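PDB 3UP9: putative uncharacterized protein from Actinomyces odontolyticus, which probably binds L-methionine at the cell membrane as a lipid-anchored substrate-binding protein of the NlpA family. Local coordinates for residues K20-A30 against L222-I232; N78-E88 against N198-G208. All blocks are in the same frame, centred on the assembly; numbering follows the deposited sequence.

From the N terminus, the chain runs through helix 15-28, whose second half, with the turn after it, packs against 222-232 near the C terminus; contact 1 therefore closes a loop of 191 residues that takes in most of the molecule. Contact 2 lies nested inside it: strands 79-81 and 86-87 are joined to strand 201-207 after a loop of 109 residues that contains the five-stranded sheet. The strand of contact 2 leads on into helix 213-223, and so toward contact 1. The centres are about 16 Å apart, and the two meet where Leu223 packs on Ile85, tying the helical layer to the seven-stranded sheet; Glu88 and Asn202 of contact 2 reach the ligand pocket.

Contact 1: K20-A30 against L222-I232; sequences KILTYINDNLA and LLHSDEVKQYI
Tyr24 and Tyr231 lie with their rings nearly parallel, planes 18° apart, but offset so far that little of one ring lies over the other. Each instead receives the other's CB over its face: Tyr24 CB stands 3.8 Å from the centroid of the Tyr231 ring, and Tyr231 CB 4.0 Å from that of Tyr24, a reciprocal pair of CH-pi contacts. In both, CG is anti to the backbone N (chi1 175° in Tyr231), which lays each ring against the partner helix. Tyr24 OH ends on Glu227 CB at 3.4 Å, while Tyr231 OH reaches Lys20 CB at 3.6 Å. With an alanine in place of Tyr231, the Tyr24 ring would probably lose the cover on one face and become freer to turn. Next to the tyrosines, Ile21 is a knob in a hole formed by Leu223, Val228, Tyr231 and Ile232; its CG2 meets Leu223 CD2 at 3.7 Å, the side chains crossing at about a right angle. Ile25 CG1 presses on Val228 CG2 at 3.5 Å. Ser225 is the N-cap of helix 226-235, its OG accepting from Val228 N at 3.1 Å. Helical segments 20-28 and 226-232 run at 131°, joining both chain ends in one lobe of a periplasmic-binding-protein type of fold; Ile21, Leu22 and Leu223 lie on Phe61 of strand 59-64 and Ile25 on Leu37 of strand 35-41, in the seven-stranded sheet.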
loop_
_atom_site.group_PDB
_atom_site.type_symbol
_atom_site.label_atom_id
_atom_site.label_comp_id
_atom_site.label_asym_id
_atom_site.label_seq_id
_atom_site.Cartn_x
_atom_site.Cartn_y
_atom_site.Cartn_z
ATOM N N LYS A 20 -2.531 4.018 -12.260
ATOM C CA LYS A 20 -1.624 4.365 -13.386
ATOM C C LYS A 20 -1.055 3.118 -14.120
ATOM O O LYS A 20 -1.004 3.061 -15.346
ATOM C CB LYS A 20 -0.474 5.261 -12.910
ATOM C CG LYS A 20 -0.919 6.595 -12.378
ATOM C CD LYS A 20 0.227 7.585 -12.181
ATOM C CE LYS A 20 -0.237 9.054 -12.065
ATOM N NZ LYS A 20 -0.082 9.957 -13.267
ATOM N N ILE A 21 -0.601 2.133 -13.367
ATOM C CA ILE A 21 -0.072 0.871 -13.916
ATOM C C ILE A 21 -1.188 0.200 -14.713
ATOM O O ILE A 21 -0.967 -0.244 -15.834
ATOM C CB ILE A 21 0.436 -0.087 -12.798
ATOM C CG1 ILE A 21 1.649 0.492 -12.066
ATOM C CG2 ILE A 21 0.787 -1.455 -13.334
ATOM C CD1 ILE A 21 1.891 -0.244 -10.730
ATOM N N LEU A 22 -2.403 0.164 -14.156
ATOM C CA LEU A 22 -3.551 -0.471 -14.854
ATOM C C LEU A 22 -3.939 0.288 -16.132
ATOM O O LEU A 22 -4.428 -0.329 -17.057
ATOM C CB LEU A 22 -4.781 -0.645 -13.961
ATOM C CG LEU A 22 -4.701 -1.585 -12.759
ATOM C CD1 LEU A 22 -6.000 -1.448 -11.979
ATOM C CD2 LEU A 22 -4.400 -3.023 -13.200
ATOM N N THR A 23 -3.661 1.598 -16.182
ATOM C CA THR A 23 -4.040 2.430 -17.304
ATOM C C THR A 23 -2.980 2.180 -18.420
ATOM O O THR A 23 -3.365 1.977 -19.572
ATOM C CB THR A 23 -4.202 3.900 -16.889
ATOM O OG1 THR A 23 -5.260 3.997 -15.925
ATOM C CG2 THR A 23 -4.538 4.820 -18.088
ATOM N N TYR A 24 -1.690 2.093 -18.057
ATOM C CA TYR A 24 -0.675 1.684 -19.011
ATOM C C TYR A 24 -1.075 0.348 -19.667
ATOM O O TYR A 24 -1.103 0.221 -20.890
ATOM C CB TYR A 24 0.726 1.610 -18.378
ATOM C CG TYR A 24 1.690 0.942 -19.302
ATOM C CD1 TYR A 24 2.228 1.615 -20.372
ATOM C CD2 TYR A 24 1.965 -0.386 -19.173
ATOM C CE1 TYR A 24 3.117 0.990 -21.239
ATOM C CE2 TYR A 24 2.796 -1.035 -20.046
ATOM C CZ TYR A 24 3.388 -0.350 -21.061
ATOM O OH TYR A 24 4.205 -1.038 -21.929
ATOM N N ILE A 25 -1.444 -0.621 -18.845
ATOM C CA ILE A 25 -1.848 -1.937 -19.352
ATOM C C ILE A 25 -3.077 -1.796 -20.265
ATOM O O ILE A 25 -3.126 -2.289 -21.369
ATOM C CB ILE A 25 -2.162 -2.943 -18.219
ATOM C CG1 ILE A 25 -0.884 -3.322 -17.482
ATOM C CG2 ILE A 25 -2.885 -4.168 -18.764
ATOM C CD1 ILE A 25 -1.069 -4.093 -16.176
ATOM N N ASN A 26 -4.087 -1.108 -19.796
ATOM C CA ASN A 26 -5.248 -0.931 -20.628
ATOM C C ASN A 26 -4.957 -0.318 -21.999
ATOM O O ASN A 26 -5.502 -0.716 -23.015
ATOM C CB ASN A 26 -6.295 -0.092 -19.881
ATOM C CG ASN A 26 -7.683 -0.347 -20.398
ATOM O OD1 ASN A 26 -8.034 -1.501 -20.674
ATOM N ND2 ASN A 26 -8.471 0.713 -20.546
ATOM N N ASP A 27 -4.122 0.688 -22.023
ATOM C CA ASP A 27 -3.961 1.467 -23.228
ATOM C C ASP A 27 -2.933 0.813 -24.124
ATOM O O ASP A 27 -2.907 1.099 -25.309
ATOM C CB ASP A 27 -3.466 2.882 -22.905
ATOM C CG ASP A 27 -4.498 3.748 -22.137
ATOM O OD1 ASP A 27 -5.705 3.426 -22.040
ATOM O OD2 ASP A 27 -4.059 4.816 -21.669
ATOM N N ASN A 28 -2.041 -0.006 -23.549
ATOM C CA ASN A 28 -0.930 -0.547 -24.340
ATOM C C ASN A 28 -0.959 -2.052 -24.607
ATOM O O ASN A 28 -0.539 -2.489 -25.698
ATOM C CB ASN A 28 0.400 -0.102 -23.732
ATOM C CG ASN A 28 0.618 1.362 -23.905
ATOM O OD1 ASN A 28 1.050 1.796 -24.938
ATOM N ND2 ASN A 28 0.264 2.125 -22.931
ATOM N N LEU A 29 -1.493 -2.816 -23.647
ATOM C CA LEU A 29 -1.384 -4.305 -23.627
ATOM C C LEU A 29 -2.724 -5.095 -23.637
ATOM O O LEU A 29 -2.776 -6.225 -24.078
ATOM C CB LEU A 29 -0.529 -4.746 -22.424
ATOM C CG LEU A 29 0.881 -4.129 -22.226
ATOM C CD1 LEU A 29 1.550 -4.683 -20.945
ATOM C CD2 LEU A 29 1.726 -4.300 -23.516
ATOM N N ALA A 30 -3.815 -4.522 -23.152
ATOM C CA ALA A 30 -5.022 -5.312 -22.921
ATOM C C ALA A 30 -5.621 -5.828 -24.201
ATOM O O ALA A 30 -5.994 -6.995 -24.244
ATOM C CB ALA A 30 -6.061 -4.560 -22.095
ATOM N N LEU A 222 -0.120 -9.878 -17.551
ATOM C CA LEU A 222 0.248 -8.523 -18.009
ATOM C C LEU A 222 0.931 -7.655 -16.901
ATOM O O LEU A 222 1.948 -6.971 -17.147
ATOM C CB LEU A 222 -0.969 -7.801 -18.655
ATOM C CG LEU A 222 -1.637 -8.441 -19.877
ATOM C CD1 LEU A 222 -2.827 -7.598 -20.292
ATOM C CD2 LEU A 222 -0.674 -8.696 -21.040
ATOM N N LEU A 223 0.402 -7.724 -15.675
ATOM C CA LEU A 223 0.975 -7.032 -14.506
ATOM C C LEU A 223 2.389 -7.486 -14.118
ATOM O O LEU A 223 3.084 -6.755 -13.443
ATOM C CB LEU A 223 0.056 -7.180 -13.294
ATOM C CG LEU A 223 -1.091 -6.199 -13.090
ATOM C CD1 LEU A 223 -2.069 -6.791 -12.080
ATOM C CD2 LEU A 223 -0.575 -4.847 -12.639
ATOM N N HIS A 224 2.775 -8.700 -14.520
ATOM C CA HIS A 224 4.134 -9.233 -14.271
ATOM C C HIS A 224 4.915 -9.375 -15.507
ATOM O O HIS A 224 5.803 -10.161 -15.586
ATOM C CB HIS A 224 4.099 -10.573 -13.592
ATOM C CG HIS A 224 3.608 -10.486 -12.229
ATOM N ND1 HIS A 224 2.316 -10.389 -11.965
ATOM C CD2 HIS A 224 4.277 -10.414 -11.026
ATOM C CE1 HIS A 224 2.141 -10.267 -10.653
ATOM N NE2 HIS A 224 3.347 -10.307 -10.069
ATOM N N SER A 225 4.599 -8.551 -16.510
ATOM C CA SER A 225 5.344 -8.514 -17.752
ATOM C C SER A 225 6.561 -7.591 -17.671
ATOM O O SER A 225 6.657 -6.767 -16.775
ATOM C CB SER A 225 4.451 -8.035 -18.905
ATOM O OG SER A 225 4.025 -6.690 -18.731
ATOM N N ASP A 226 7.459 -7.723 -18.654
ATOM C CA ASP A 226 8.649 -6.885 -18.795
ATOM C C ASP A 226 8.209 -5.454 -19.119
ATOM O O ASP A 226 8.808 -4.487 -18.668
ATOM C CB ASP A 226 9.581 -7.430 -19.897
ATOM C CG ASP A 226 11.065 -7.195 -19.596
ATOM O OD1 ASP A 226 11.553 -6.042 -19.703
ATOM O OD2 ASP A 226 11.748 -8.189 -19.252
ATOM N N GLU A 227 7.154 -5.334 -19.895
ATOM C CA GLU A 227 6.550 -4.020 -20.242
ATOM C C GLU A 227 6.065 -3.242 -19.014
ATOM O O GLU A 227 6.400 -2.052 -18.816
ATOM C CB GLU A 227 5.410 -4.183 -21.273
ATOM C CG GLU A 227 5.884 -4.637 -22.661
ATOM C CD GLU A 227 6.040 -6.165 -22.810
ATOM O OE1 GLU A 227 5.912 -6.954 -21.852
ATOM O OE2 GLU A 227 6.327 -6.614 -23.937
ATOM N N VAL A 228 5.328 -3.916 -18.144
ATOM C CA VAL A 228 4.937 -3.278 -16.886
ATOM C C VAL A 228 6.128 -2.927 -15.974
ATOM O O VAL A 228 6.107 -1.880 -15.351
ATOM C CB VAL A 228 3.863 -4.094 -16.133
ATOM C CG1 VAL A 228 3.782 -3.662 -14.675
ATOM C CG2 VAL A 228 2.544 -3.965 -16.878
ATOM N N LYS A 229 7.162 -3.778 -15.909
ATOM C CA LYS A 229 8.348 -3.458 -15.092
ATOM C C LYS A 229 9.028 -2.165 -15.603
ATOM O O LYS A 229 9.377 -1.278 -14.800
ATOM C CB LYS A 229 9.334 -4.624 -15.109
ATOM C CG LYS A 229 10.587 -4.402 -14.325
ATOM C CD LYS A 229 11.325 -5.713 -14.049
ATOM C CE LYS A 229 12.571 -5.403 -13.242
ATOM N NZ LYS A 229 13.264 -6.615 -12.781
ATOM N N GLN A 230 9.168 -2.070 -16.924
ATOM C CA GLN A 230 9.792 -0.930 -17.576
ATOM C C GLN A 230 8.939 0.307 -17.376
ATOM O O GLN A 230 9.459 1.345 -17.038
ATOM C CB GLN A 230 10.064 -1.210 -19.078
ATOM C CG GLN A 230 11.192 -2.209 -19.207
ATOM C CD GLN A 230 11.618 -2.523 -20.629
ATOM O OE1 GLN A 230 10.843 -2.473 -21.589
ATOM N NE2 GLN A 230 12.868 -2.897 -20.750
ATOM N N TYR A 231 7.636 0.202 -17.547
ATOM C CA TYR A 231 6.771 1.320 -17.174
ATOM C C TYR A 231 7.017 1.781 -15.712
ATOM O O TYR A 231 7.161 2.973 -15.464
ATOM C CB TYR A 231 5.280 0.997 -17.392
ATOM C CG TYR A 231 4.373 2.102 -16.886
ATOM C CD1 TYR A 231 4.098 3.232 -17.687
ATOM C CD2 TYR A 231 3.797 2.043 -15.595
ATOM C CE1 TYR A 231 3.294 4.266 -17.225
ATOM C CE2 TYR A 231 2.992 3.083 -15.119
ATOM C CZ TYR A 231 2.737 4.173 -15.961
ATOM O OH TYR A 231 2.012 5.191 -15.530
ATOM N N ILE A 232 7.075 0.862 -14.757
ATOM C CA ILE A 232 7.279 1.252 -13.344
ATOM C C ILE A 232 8.630 1.922 -13.175
ATOM O O ILE A 232 8.731 2.947 -12.523
ATOM C CB ILE A 232 7.134 0.089 -12.327
ATOM C CG1 ILE A 232 5.712 -0.470 -12.363
ATOM C CG2 ILE A 232 7.506 0.520 -10.947
ATOM C CD1 ILE A 232 5.541 -1.748 -11.558
#

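Contact 2: N78-E88 against N198-G208; sequences NFEAGEGIHLE and NPAVNVLVWKG. With MSE (selenomethionine), chain B; PG4 (tetraethylene glycol), chain D.
Asn202 packs its side chain flat over one face of the His86 imidazole, amide and ring planes 11° apart, with CB 3.8 Å from the ring centroid. This is the tight end. His86 O takes two hydrogen bonds from Asn202: the backbone N at 2.8 Å, nearly in line with the carbonyl, and ND2 from above the carbonyl plane. The same ND2 also donates to the selenomethionine O at 2.9 Å. His86, its CG set between the backbone N and the carbonyl carbon (chi1 69°), points NE2 at the anti lone pair of Glu88 OE2, 2.9 Å away and in the ring plane. Glu88 OE1 in turn accepts from the ligand N at 2.6 Å.

Between the Gly82 N to Leu204 O and Ile85 N to Asn202 O bonds, the direct pairing is broken at Glu83 and Gly84, where water 1 bridges Glu83 O and Leu204 N. Past this water-bridged turn, strand 79-81 pairs antiparallel with 201-207; Glu80 and Trp206 exchange two backbone hydrogen bonds, and Glu80 CB lies over the five-membered ring of the indole. At the partly exposed far end Gly208 N bonds to Asn78 O, while Asn78 N donates to a tetraethylene glycol, probably from the crystallisation liquor, that is also bonded to Asn53.

The pocket end thus meets the amino group of the ligand with a carboxylate and its carboxylate with an amide N-H, a pairing suited to a free amino acid; Arg120 and Asn174 add further bonds to the ligand, and His18 holds Asn202 OD1, consistent with a methionine-binding protein.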
loop_
_atom_site.group_PDB
_atom_site.type_symbol
_atom_site.label_atom_id
_atom_site.label_comp_id
_atom_site.label_asym_id
_atom_site.label_seq_id
_atom_site.Cartn_x
_atom_site.Cartn_y
_atom_site.Cartn_z
ATOM N N ASN A 78 -13.109 -14.707 1.276
ATOM C CA ASN A 78 -12.615 -15.800 0.439
ATOM C C ASN A 78 -11.926 -15.250 -0.831
ATOM O O ASN A 78 -12.464 -15.363 -1.935
ATOM C CB ASN A 78 -13.728 -16.822 0.090
ATOM C CG ASN A 78 -13.202 -17.977 -0.753
ATOM O OD1 ASN A 78 -12.058 -18.360 -0.606
ATOM N ND2 ASN A 78 -14.017 -18.537 -1.589
ATOM N N PHE A 79 -10.716 -14.712 -0.670
ATOM C CA PHE A 79 -9.954 -14.167 -1.777
ATOM C C PHE A 79 -8.729 -15.015 -2.201
ATOM O O PHE A 79 -8.203 -15.849 -1.471
ATOM C CB PHE A 79 -9.475 -12.756 -1.437
ATOM C CG PHE A 79 -10.576 -11.751 -1.188
ATOM C CD1 PHE A 79 -11.870 -11.927 -1.661
ATOM C CD2 PHE A 79 -10.298 -10.634 -0.489
ATOM C CE1 PHE A 79 -12.850 -10.983 -1.417
ATOM C CE2 PHE A 79 -11.268 -9.667 -0.257
ATOM C CZ PHE A 79 -12.547 -9.845 -0.719
ATOM N N GLU A 80 -8.295 -14.762 -3.428
ATOM C CA GLU A 80 -7.146 -15.388 -4.026
ATOM C C GLU A 80 -6.246 -14.257 -4.529
ATOM O O GLU A 80 -6.739 -13.252 -5.024
ATOM C CB GLU A 80 -7.565 -16.262 -5.201
ATOM C CG GLU A 80 -8.722 -17.191 -4.981
ATOM C CD GLU A 80 -8.593 -18.140 -3.802
ATOM O OE1 GLU A 80 -7.491 -18.654 -3.523
ATOM O OE2 GLU A 80 -9.645 -18.369 -3.150
ATOM N N ALA A 81 -4.940 -14.405 -4.368
ATOM C CA ALA A 81 -3.966 -13.388 -4.750
ATOM C C ALA A 81 -2.891 -13.925 -5.711
ATOM O O ALA A 81 -2.508 -15.125 -5.733
ATOM C CB ALA A 81 -3.311 -12.769 -3.546
ATOM N N GLY A 82 -2.408 -12.972 -6.485
ATOM C CA GLY A 82 -1.336 -13.153 -7.409
ATOM C C GLY A 82 0.002 -12.876 -6.812
ATOM O O GLY A 82 0.106 -12.604 -5.615
ATOM N N GLU A 83 1.016 -12.985 -7.667
ATOM C CA GLU A 83 2.404 -12.688 -7.338
ATOM C C GLU A 83 2.640 -11.200 -7.066
ATOM O O GLU A 83 2.016 -10.359 -7.654
ATOM C CB GLU A 83 3.280 -13.038 -8.525
ATOM C CG GLU A 83 3.472 -14.498 -8.811
ATOM C CD GLU A 83 4.397 -14.732 -10.008
ATOM O OE1 GLU A 83 5.593 -14.343 -9.892
ATOM O OE2 GLU A 83 3.910 -15.301 -11.033
ATOM N N GLY A 84 3.620 -10.892 -6.246
ATOM C CA GLY A 84 4.056 -9.533 -5.990
ATOM C C GLY A 84 4.325 -8.787 -7.275
ATOM O O GLY A 84 5.037 -9.252 -8.177
ATOM N N ILE A 85 3.712 -7.641 -7.377
ATOM C CA ILE A 85 3.967 -6.745 -8.498
ATOM C C ILE A 85 5.013 -5.672 -8.153
ATOM O O ILE A 85 5.981 -5.518 -8.873
ATOM C CB ILE A 85 2.650 -6.119 -9.005
ATOM C CG1 ILE A 85 1.763 -7.296 -9.442
ATOM C CG2 ILE A 85 2.897 -5.060 -10.159
ATOM C CD1 ILE A 85 0.301 -6.954 -9.287
ATOM N N HIS A 86 4.791 -4.955 -7.063
ATOM C CA HIS A 86 5.695 -3.940 -6.622
ATOM C C HIS A 86 5.600 -3.723 -5.130
ATOM O O HIS A 86 4.629 -4.110 -4.496
ATOM C CB HIS A 86 5.391 -2.630 -7.313
ATOM C CG HIS A 86 4.088 -2.006 -6.885
ATOM N ND1 HIS A 86 2.952 -2.221 -7.533
ATOM C CD2 HIS A 86 3.788 -1.166 -5.834
ATOM C CE1 HIS A 86 1.955 -1.551 -6.924
ATOM N NE2 HIS A 86 2.475 -0.896 -5.895
ATOM N N LEU A 87 6.665 -3.122 -4.598
ATOM C CA LEU A 87 6.789 -2.685 -3.255
ATOM C C LEU A 87 6.772 -1.156 -3.221
ATOM O O LEU A 87 7.353 -0.492 -4.106
ATOM C CB LEU A 87 8.141 -3.202 -2.717
ATOM C CG LEU A 87 8.596 -2.824 -1.328
ATOM C CD1 LEU A 87 7.725 -3.628 -0.362
ATOM C CD2 LEU A 87 10.096 -3.151 -1.182
ATOM N N GLU A 88 6.093 -0.613 -2.209
ATOM C CA GLU A 88 6.131 0.814 -1.866
ATOM C C GLU A 88 6.761 0.968 -0.494
ATOM O O GLU A 88 6.057 0.751 0.496
ATOM C CB GLU A 88 4.716 1.401 -1.789
ATOM C CG GLU A 88 4.000 1.669 -3.101
ATOM C CD GLU A 88 2.485 1.591 -2.942
ATOM O OE1 GLU A 88 1.958 2.091 -1.926
ATOM O OE2 GLU A 88 1.802 0.992 -3.806
ATOM N N ASN A 198 11.431 -7.640 2.160
ATOM C CA ASN A 198 10.253 -6.915 2.620
ATOM C C ASN A 198 9.003 -7.692 2.163
ATOM O O ASN A 198 8.835 -7.923 0.974
ATOM C CB ASN A 198 10.276 -5.491 2.060
ATOM C CG ASN A 198 9.261 -4.591 2.689
ATOM O OD1 ASN A 198 8.166 -5.012 3.022
ATOM N ND2 ASN A 198 9.613 -3.329 2.833
ATOM N N PRO A 199 8.154 -8.161 3.112
ATOM C CA PRO A 199 7.021 -8.971 2.628
ATOM C C PRO A 199 5.835 -8.176 2.073
ATOM O O PRO A 199 4.928 -8.811 1.492
ATOM C CB PRO A 199 6.612 -9.793 3.867
ATOM C CG PRO A 199 6.929 -8.875 4.992
ATOM C CD PRO A 199 8.242 -8.205 4.584
ATOM N N ALA A 200 5.872 -6.836 2.185
ATOM C CA ALA A 200 4.734 -5.994 1.817
ATOM C C ALA A 200 4.626 -5.705 0.327
ATOM O O ALA A 200 4.430 -4.533 -0.091
ATOM C CB ALA A 200 4.720 -4.681 2.617
ATOM N N VAL A 201 4.679 -6.766 -0.479
ATOM C CA VAL A 201 4.477 -6.631 -1.919
ATOM C C VAL A 201 2.971 -6.534 -2.244
ATOM O O VAL A 201 2.108 -7.195 -1.643
ATOM C CB VAL A 201 5.134 -7.790 -2.699
ATOM C CG1 VAL A 201 6.652 -7.767 -2.507
ATOM C CG2 VAL A 201 4.540 -9.141 -2.294
ATOM N N ASN A 202 2.680 -5.720 -3.250
ATOM C CA ASN A 202 1.334 -5.443 -3.712
ATOM C C ASN A 202 0.835 -6.433 -4.765
ATOM O O ASN A 202 1.494 -6.682 -5.746
ATOM C CB ASN A 202 1.276 -4.031 -4.319
ATOM C CG ASN A 202 1.317 -2.947 -3.283
ATOM O OD1 ASN A 202 0.275 -2.345 -2.957
ATOM N ND2 ASN A 202 2.530 -2.650 -2.787
ATOM N N VAL A 203 -0.369 -6.955 -4.570
ATOM C CA VAL A 203 -0.880 -8.060 -5.362
ATOM C C VAL A 203 -2.262 -7.793 -5.933
ATOM O O VAL A 203 -3.021 -6.984 -5.400
ATOM C CB VAL A 203 -0.858 -9.392 -4.512
ATOM C CG1 VAL A 203 0.587 -9.861 -4.325
ATOM C CG2 VAL A 203 -1.552 -9.198 -3.178
ATOM N N LEU A 204 -2.550 -8.475 -7.051
ATOM C CA LEU A 204 -3.896 -8.518 -7.670
ATOM C C LEU A 204 -4.693 -9.493 -6.814
ATOM O O LEU A 204 -4.173 -10.559 -6.471
ATOM C CB LEU A 204 -3.847 -9.022 -9.146
ATOM C CG LEU A 204 -5.186 -8.997 -9.883
ATOM C CD1 LEU A 204 -5.613 -7.603 -10.290
ATOM C CD2 LEU A 204 -5.077 -9.851 -11.134
ATOM N N VAL A 205 -5.904 -9.117 -6.406
ATOM C CA VAL A 205 -6.741 -9.991 -5.552
ATOM C C VAL A 205 -8.068 -10.106 -6.239
ATOM O O VAL A 205 -8.565 -9.134 -6.785
ATOM C CB VAL A 205 -6.873 -9.482 -4.071
ATOM C CG1 VAL A 205 -7.845 -10.331 -3.251
ATOM C CG2 VAL A 205 -5.511 -9.352 -3.414
ATOM N N TRP A 206 -8.611 -11.316 -6.242
ATOM C CA TRP A 206 -9.940 -11.594 -6.754
ATOM C C TRP A 206 -10.656 -12.614 -5.853
ATOM O O TRP A 206 -10.077 -13.187 -4.916
ATOM C CB TRP A 206 -9.835 -12.048 -8.221
ATOM C CG TRP A 206 -9.111 -13.359 -8.417
ATOM C CD1 TRP A 206 -9.681 -14.629 -8.461
ATOM C CD2 TRP A 206 -7.661 -13.590 -8.519
ATOM N NE1 TRP A 206 -8.728 -15.583 -8.576
ATOM C CE2 TRP A 206 -7.490 -15.036 -8.627
ATOM C CE3 TRP A 206 -6.509 -12.767 -8.501
ATOM C CZ2 TRP A 206 -6.228 -15.627 -8.763
ATOM C CZ3 TRP A 206 -5.251 -13.374 -8.628
ATOM C CH2 TRP A 206 -5.119 -14.776 -8.747
ATOM N N LYS A 207 -11.932 -12.849 -6.112
ATOM C CA LYS A 207 -12.738 -13.705 -5.239
ATOM C C LYS A 207 -12.633 -15.128 -5.781
ATOM O O LYS A 207 -12.692 -15.325 -6.998
ATOM C CB LYS A 207 -14.185 -13.217 -5.216
ATOM C CG LYS A 207 -15.006 -13.667 -4.031
ATOM C CD LYS A 207 -16.240 -12.797 -3.928
ATOM C CE LYS A 207 -17.438 -13.545 -3.369
ATOM N NZ LYS A 207 -17.628 -13.213 -1.941
ATOM N N GLY A 208 -12.480 -16.111 -4.875
ATOM C CA GLY A 208 -12.277 -17.507 -5.245
ATOM C C GLY A 208 -13.254 -18.096 -6.255
ATOM O O GLY A 208 -12.873 -18.908 -7.126
HETATM N N MSE B 300 -0.137 0.566 -1.443
HETATM C CA MSE B 300 0.060 0.254 -0.010
HETATM C C MSE B 300 1.452 -0.236 0.310
HETATM O O MSE B 300 2.081 -0.927 -0.535
HETATM O OXT MSE B 300 1.907 0.073 1.422
HETATM C CB MSE B 300 -0.925 -0.800 0.429
HETATM C CG MSE B 300 -0.898 -1.105 1.959
HETATM SE SE MSE B 300 -2.174 -2.470 2.387
HETATM C CE MSE B 300 -3.896 -1.729 1.687
HETATM O O1 PG4 D . -16.001 -13.999 0.879
HETATM C C1 PG4 D . -16.968 -14.778 1.630
HETATM C C2 PG4 D . -17.689 -14.030 2.755
HETATM O O2 PG4 D . -16.867 -13.312 3.701
HETATM C C3 PG4 D . -17.566 -12.763 4.821
HETATM C C4 PG4 D . -17.318 -11.259 4.973
HETATM O O3 PG4 D . -18.541 -10.489 5.009
HETATM O O HOH W 1 -0.624 -10.038 -8.423
HETATM O O HOH W 2 4.677 -1.793 0.014
#